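Local atomic coordinates of Nsp15 (Middle East respiratory syndrome-related coronavirus, PDB entry 5YVD), a protein that acts as a coronavirus endoribonuclease, probably cleaving viral RNA at uridylates in the manner of its EndoU family and working as a hexamer. Residues Q12-G17 against R61-H66; A97-G100 against D106-V109. All blocks are in the same frame, centred on the assembly; numbering follows the deposited sequence.

Overall arrangement
Contact 1 closes along the chain before contact 2 opens, so the two follow in series and are not nested. Their centres are 18 Å apart and their nearest atoms about 9 Å, on the same side of the chain's centre, and they do not touch. Contact 1 brings the loop after helix 2-12 to the loop after helix 51-59, where the N-terminal oligomerisation region meets the middle domain. Contact 2 lies wholly in the middle domain, beside strands 79-80 and 115-118. Val84 links the surroundings of both: its backbone bonds to Ala62, and Thr98 packs on it. A second subunit reaches contact 1, whereas no other chain of the six-chain assembly touches contact 2.

Contact 1. Residues Q12-G17 against R61-H66; sequences QGHFIG and RAVRSH
Apolar contact comes first: one methyl of Val63, CG2, leans on the His14 ring, reaching the ring nitrogen His14 ND1 at 3.7 Å and the neighbouring carbon His14 CE1 at 3.8 Å. The methyl approaches at a slant, neither squarely over the ring nor in line with its rim. Val63 carries CG1 anti to its backbone N (chi1 -174°), which leaves CG2 as the branch beside that nitrogen and facing the imidazole. The backbone contributes as well, since Val63 is the centre of an inverse gamma turn, closed by a weak bond from Arg64 N to Ala62 O.

The polar groups approach without bonding. Arg61 NH2 ends 3.9 Å from His14 CB and 3.8 Å from Gly13 O. The guanidinium lies obliquely to both; at this range any attraction to the carbonyl is at most a loose electrostatic one. Its stronger partners are elsewhere: NE bonds to Tyr58 O and the cation rests on the Tyr58 ring, while NH1 makes only a long, weak ion pair with Glu263 of the second subunit. His14 ND1 stays 5.8 Å from Arg61 NH2; a positive charge on the imidazole might be slightly disfavoured by Arg61, though Glu263 of the second subunit could partly offset this.

Backbone conformation delivers the histidine. Gly13, with phi 87°, is the first residue to depart from helix 2-12, and His14 then points its CB at the 61-66 segment. The second subunit packs nearby, Ala287 against His14 and Phe285 against Val63. This small loop-loop junction buries 140 Å² over both segments and joins the N-terminal oligomerisation region to the middle domain beside a subunit interface, consistent with the hexamer typical of coronavirus Nsp15.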
loop_
_atom_site.group_PDB
_atom_site.type_symbol
_atom_site.label_atom_id
_atom_site.label_comp_id
_atom_site.label_asym_id
_atom_site.label_seq_id
_atom_site.Cartn_x
_atom_site.Cartn_y
_atom_site.Cartn_z
ATOM N N GLN A 12 -27.404 6.269 -11.210
ATOM C CA GLN A 12 -28.187 5.303 -11.955
ATOM C C GLN A 12 -28.081 3.891 -11.340
ATOM O O GLN A 12 -28.729 2.945 -11.801
ATOM C CB GLN A 12 -27.711 5.360 -13.411
ATOM C CG GLN A 12 -28.790 5.447 -14.462
ATOM C CD GLN A 12 -29.820 6.533 -14.226
ATOM O OE1 GLN A 12 -29.683 7.643 -14.710
ATOM N NE2 GLN A 12 -30.880 6.197 -13.516
ATOM N N GLY A 13 -27.291 3.767 -10.279
ATOM C CA GLY A 13 -27.144 2.513 -9.565
ATOM C C GLY A 13 -26.080 1.596 -10.132
ATOM O O GLY A 13 -25.520 0.796 -9.402
ATOM N N HIS A 14 -25.831 1.675 -11.435
ATOM C CA HIS A 14 -24.783 0.882 -12.079
ATOM C C HIS A 14 -24.430 1.516 -13.433
ATOM O O HIS A 14 -24.870 2.612 -13.722
ATOM C CB HIS A 14 -25.192 -0.590 -12.224
ATOM C CG HIS A 14 -26.335 -0.817 -13.154
ATOM N ND1 HIS A 14 -26.254 -1.671 -14.233
ATOM C CD2 HIS A 14 -27.594 -0.317 -13.160
ATOM C CE1 HIS A 14 -27.412 -1.675 -14.871
ATOM N NE2 HIS A 14 -28.241 -0.863 -14.240
ATOM N N PHE A 15 -23.627 0.868 -14.249
ATOM C CA PHE A 15 -23.297 1.485 -15.508
ATOM C C PHE A 15 -24.365 1.276 -16.600
ATOM O O PHE A 15 -24.639 0.144 -16.999
ATOM C CB PHE A 15 -21.945 0.983 -16.005
ATOM C CG PHE A 15 -21.505 1.664 -17.226
ATOM C CD1 PHE A 15 -21.104 2.986 -17.168
ATOM C CD2 PHE A 15 -21.545 1.012 -18.446
ATOM C CE1 PHE A 15 -20.701 3.653 -18.329
ATOM C CE2 PHE A 15 -21.162 1.660 -19.601
ATOM C CZ PHE A 15 -20.739 2.987 -19.544
ATOM N N ILE A 16 -24.949 2.347 -17.109
ATOM C CA ILE A 16 -25.864 2.206 -18.246
ATOM C C ILE A 16 -25.544 3.131 -19.433
ATOM O O ILE A 16 -26.365 3.272 -20.323
ATOM C CB ILE A 16 -27.337 2.403 -17.822
ATOM C CG1 ILE A 16 -27.597 3.850 -17.377
ATOM C CG2 ILE A 16 -27.714 1.432 -16.707
ATOM C CD1 ILE A 16 -29.062 4.231 -17.393
ATOM N N GLY A 17 -24.364 3.758 -19.436
ATOM C CA GLY A 17 -23.927 4.611 -20.562
ATOM C C GLY A 17 -24.427 6.054 -20.556
ATOM O O GLY A 17 -24.223 6.775 -21.511
ATOM N N ARG A 61 -21.121 -4.832 -14.192
ATOM C CA ARG A 61 -21.680 -6.137 -13.893
ATOM C C ARG A 61 -22.973 -6.319 -14.606
ATOM O O ARG A 61 -23.699 -5.388 -14.778
ATOM C CB ARG A 61 -21.872 -6.298 -12.393
ATOM C CG ARG A 61 -23.262 -6.023 -11.874
ATOM C CD ARG A 61 -23.270 -5.726 -10.389
ATOM N NE ARG A 61 -22.993 -4.329 -10.182
ATOM C CZ ARG A 61 -23.656 -3.531 -9.369
ATOM N NH1 ARG A 61 -24.632 -3.971 -8.625
ATOM N NH2 ARG A 61 -23.314 -2.275 -9.303
ATOM N N ALA A 62 -23.259 -7.523 -15.041
ATOM C CA ALA A 62 -24.510 -7.798 -15.697
ATOM C C ALA A 62 -25.645 -8.033 -14.748
ATOM O O ALA A 62 -25.633 -8.985 -14.038
ATOM C CB ALA A 62 -24.356 -8.996 -16.566
ATOM N N VAL A 63 -26.656 -7.190 -14.797
ATOM C CA VAL A 63 -27.742 -7.241 -13.849
ATOM C C VAL A 63 -28.892 -8.092 -14.352
ATOM O O VAL A 63 -29.927 -7.587 -14.770
ATOM C CB VAL A 63 -28.213 -5.838 -13.508
ATOM C CG1 VAL A 63 -29.267 -5.879 -12.387
ATOM C CG2 VAL A 63 -27.004 -5.049 -13.071
ATOM N N ARG A 64 -28.698 -9.398 -14.279
ATOM C CA ARG A 64 -29.658 -10.370 -14.804
ATOM C C ARG A 64 -29.382 -11.676 -14.124
ATOM O O ARG A 64 -28.306 -11.853 -13.581
ATOM C CB ARG A 64 -29.453 -10.558 -16.313
ATOM C CG ARG A 64 -27.985 -10.714 -16.676
ATOM C CD ARG A 64 -27.709 -11.397 -18.002
ATOM N NE ARG A 64 -27.903 -10.527 -19.146
ATOM C CZ ARG A 64 -27.095 -10.485 -20.203
ATOM N NH1 ARG A 64 -26.009 -11.251 -20.295
ATOM N NH2 ARG A 64 -27.386 -9.659 -21.192
ATOM N N SER A 65 -30.322 -12.600 -14.164
ATOM C CA SER A 65 -30.081 -13.924 -13.588
ATOM C C SER A 65 -29.151 -14.732 -14.481
ATOM O O SER A 65 -29.006 -14.466 -15.682
ATOM C CB SER A 65 -31.384 -14.688 -13.397
ATOM O OG SER A 65 -32.078 -14.847 -14.627
ATOM N N HIS A 66 -28.500 -15.718 -13.897
ATOM C CA HIS A 66 -27.672 -16.612 -14.689
ATOM C C HIS A 66 -27.458 -17.898 -13.926
ATOM O O HIS A 66 -27.647 -17.919 -12.706
ATOM C CB HIS A 66 -26.336 -15.955 -15.061
ATOM C CG HIS A 66 -25.528 -15.481 -13.896
ATOM N ND1 HIS A 66 -24.631 -16.290 -13.235
ATOM C CD2 HIS A 66 -25.455 -14.268 -13.295
ATOM C CE1 HIS A 66 -24.052 -15.602 -12.264
ATOM N NE2 HIS A 66 -24.532 -14.369 -12.279
#

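Contact 2. Residues A97-G100 against D106-V109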
loop_
_atom_site.group_PDB
_atom_site.type_symbol
_atom_site.label_atom_id
_atom_site.label_comp_id
_atom_site.label_asym_id
_atom_site.label_seq_id
_atom_site.Cartn_x
_atom_site.Cartn_y
_atom_site.Cartn_z
ATOM N N ALA A 97 -9.934 -12.116 -17.400
ATOM C CA ALA A 97 -9.991 -11.310 -18.610
ATOM C C ALA A 97 -11.436 -11.101 -18.980
ATOM O O ALA A 97 -12.315 -11.755 -18.451
ATOM C CB ALA A 97 -9.238 -11.981 -19.758
ATOM N N THR A 98 -11.662 -10.206 -19.930
ATOM C CA THR A 98 -12.989 -9.814 -20.344
ATOM C C THR A 98 -13.024 -9.623 -21.886
ATOM O O THR A 98 -11.976 -9.595 -22.551
ATOM C CB THR A 98 -13.355 -8.540 -19.580
ATOM O OG1 THR A 98 -14.764 -8.493 -19.364
ATOM C CG2 THR A 98 -12.925 -7.327 -20.327
ATOM N N ILE A 99 -14.223 -9.547 -22.461
ATOM C CA ILE A 99 -14.384 -9.350 -23.909
ATOM C C ILE A 99 -15.482 -8.334 -24.194
ATOM O O ILE A 99 -16.655 -8.541 -23.858
ATOM C CB ILE A 99 -14.732 -10.652 -24.636
ATOM C CG1 ILE A 99 -13.573 -11.653 -24.534
ATOM C CG2 ILE A 99 -15.029 -10.374 -26.104
ATOM C CD1 ILE A 99 -13.954 -13.072 -24.879
ATOM N N GLY A 100 -15.079 -7.225 -24.806
ATOM C CA GLY A 100 -15.995 -6.184 -25.176
ATOM C C GLY A 100 -16.672 -5.575 -23.988
ATOM O O GLY A 100 -17.852 -5.267 -24.054
ATOM N N ASP A 106 -9.991 -6.303 -21.835
ATOM C CA ASP A 106 -10.449 -6.952 -23.082
ATOM C C ASP A 106 -9.318 -7.649 -23.790
ATOM O O ASP A 106 -8.290 -7.047 -24.101
ATOM C CB ASP A 106 -11.029 -5.943 -24.074
ATOM C CG ASP A 106 -12.397 -5.420 -23.667
ATOM O OD1 ASP A 106 -13.028 -5.986 -22.735
ATOM O OD2 ASP A 106 -12.847 -4.424 -24.297
ATOM N N ILE A 107 -9.504 -8.928 -24.051
ATOM C CA ILE A 107 -8.633 -9.649 -24.965
ATOM C C ILE A 107 -9.373 -9.829 -26.278
ATOM O O ILE A 107 -10.590 -9.722 -26.327
ATOM C CB ILE A 107 -8.246 -11.007 -24.396
ATOM C CG1 ILE A 107 -9.472 -11.926 -24.287
ATOM C CG2 ILE A 107 -7.557 -10.810 -23.059
ATOM C CD1 ILE A 107 -9.175 -13.235 -23.590
ATOM N N ASP A 108 -8.644 -10.102 -27.345
ATOM C CA ASP A 108 -9.280 -10.322 -28.635
ATOM C C ASP A 108 -10.137 -11.583 -28.562
ATOM O O ASP A 108 -9.722 -12.598 -28.003
ATOM C CB ASP A 108 -8.235 -10.445 -29.756
ATOM C CG ASP A 108 -8.837 -10.256 -31.148
ATOM O OD1 ASP A 108 -9.538 -9.242 -31.359
ATOM O OD2 ASP A 108 -8.600 -11.113 -32.034
ATOM N N VAL A 109 -11.340 -11.498 -29.122
ATOM C CA VAL A 109 -12.259 -12.636 -29.185
ATOM C C VAL A 109 -11.564 -13.910 -29.692
ATOM O O VAL A 109 -11.689 -14.986 -29.095
ATOM C CB VAL A 109 -13.505 -12.315 -30.052
ATOM C CG1 VAL A 109 -13.113 -11.939 -31.483
ATOM C CG2 VAL A 109 -14.482 -13.490 -30.039
HETATM O O HOH W 1 -12.315 -7.791 -26.464
#
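This is a short backbone pairing within one long loop of the middle domain, between strands 92-93 and 115-118, where a single beta bridge joins Thr98 to Asp106. The evidence is mainly in the main chain. Ile107 N donates to Thr98 O at 3.0 Å with an N-H...O angle of 156°. Asp106 CA makes a CA-H...O contact with the same Thr98 O at 3.1 Å, and Thr98 is also backbone-bonded to Thr105, so it pairs with both neighbours of Asp106. A water extends the link by one step: it donates to Ile107 O at 2.6 Å and accepts from Gly100 N at 3.3 Å.

The Asp106 carboxylate turns back over the start of the intervening loop. A chi1 of -73° sets CG beside the backbone N and swings the carboxylate toward Gly100. There OD1 accepts from Val101 N and Cys102 N, two bonds that should limit the rotation of the group and hold the turn after Gly100. Gly100 N lies close to OD1 too, but its angle is too poor for a bond.

Apolar side chains flank the bridged pair. Ile107 reaches Ala97 by its branch methyl, CG2, which touches Ala97 CB at 3.9 Å; Ala97 CB also faces the end of the long arm of Ile107. That arm meets Ile99 as well, Ile107 CG1 to Ile99 CG1 at 4.1 Å, with the two isoleucines inclined to each other.

These groups rest on the domain's mixed sheet: Ala97, Ile99 and Ile107 pack on Ile79 of strand 79-80, outermost in that sheet within this chain, while Ile99 and Val109 reach Ile115 of the adjacent strand 115-118.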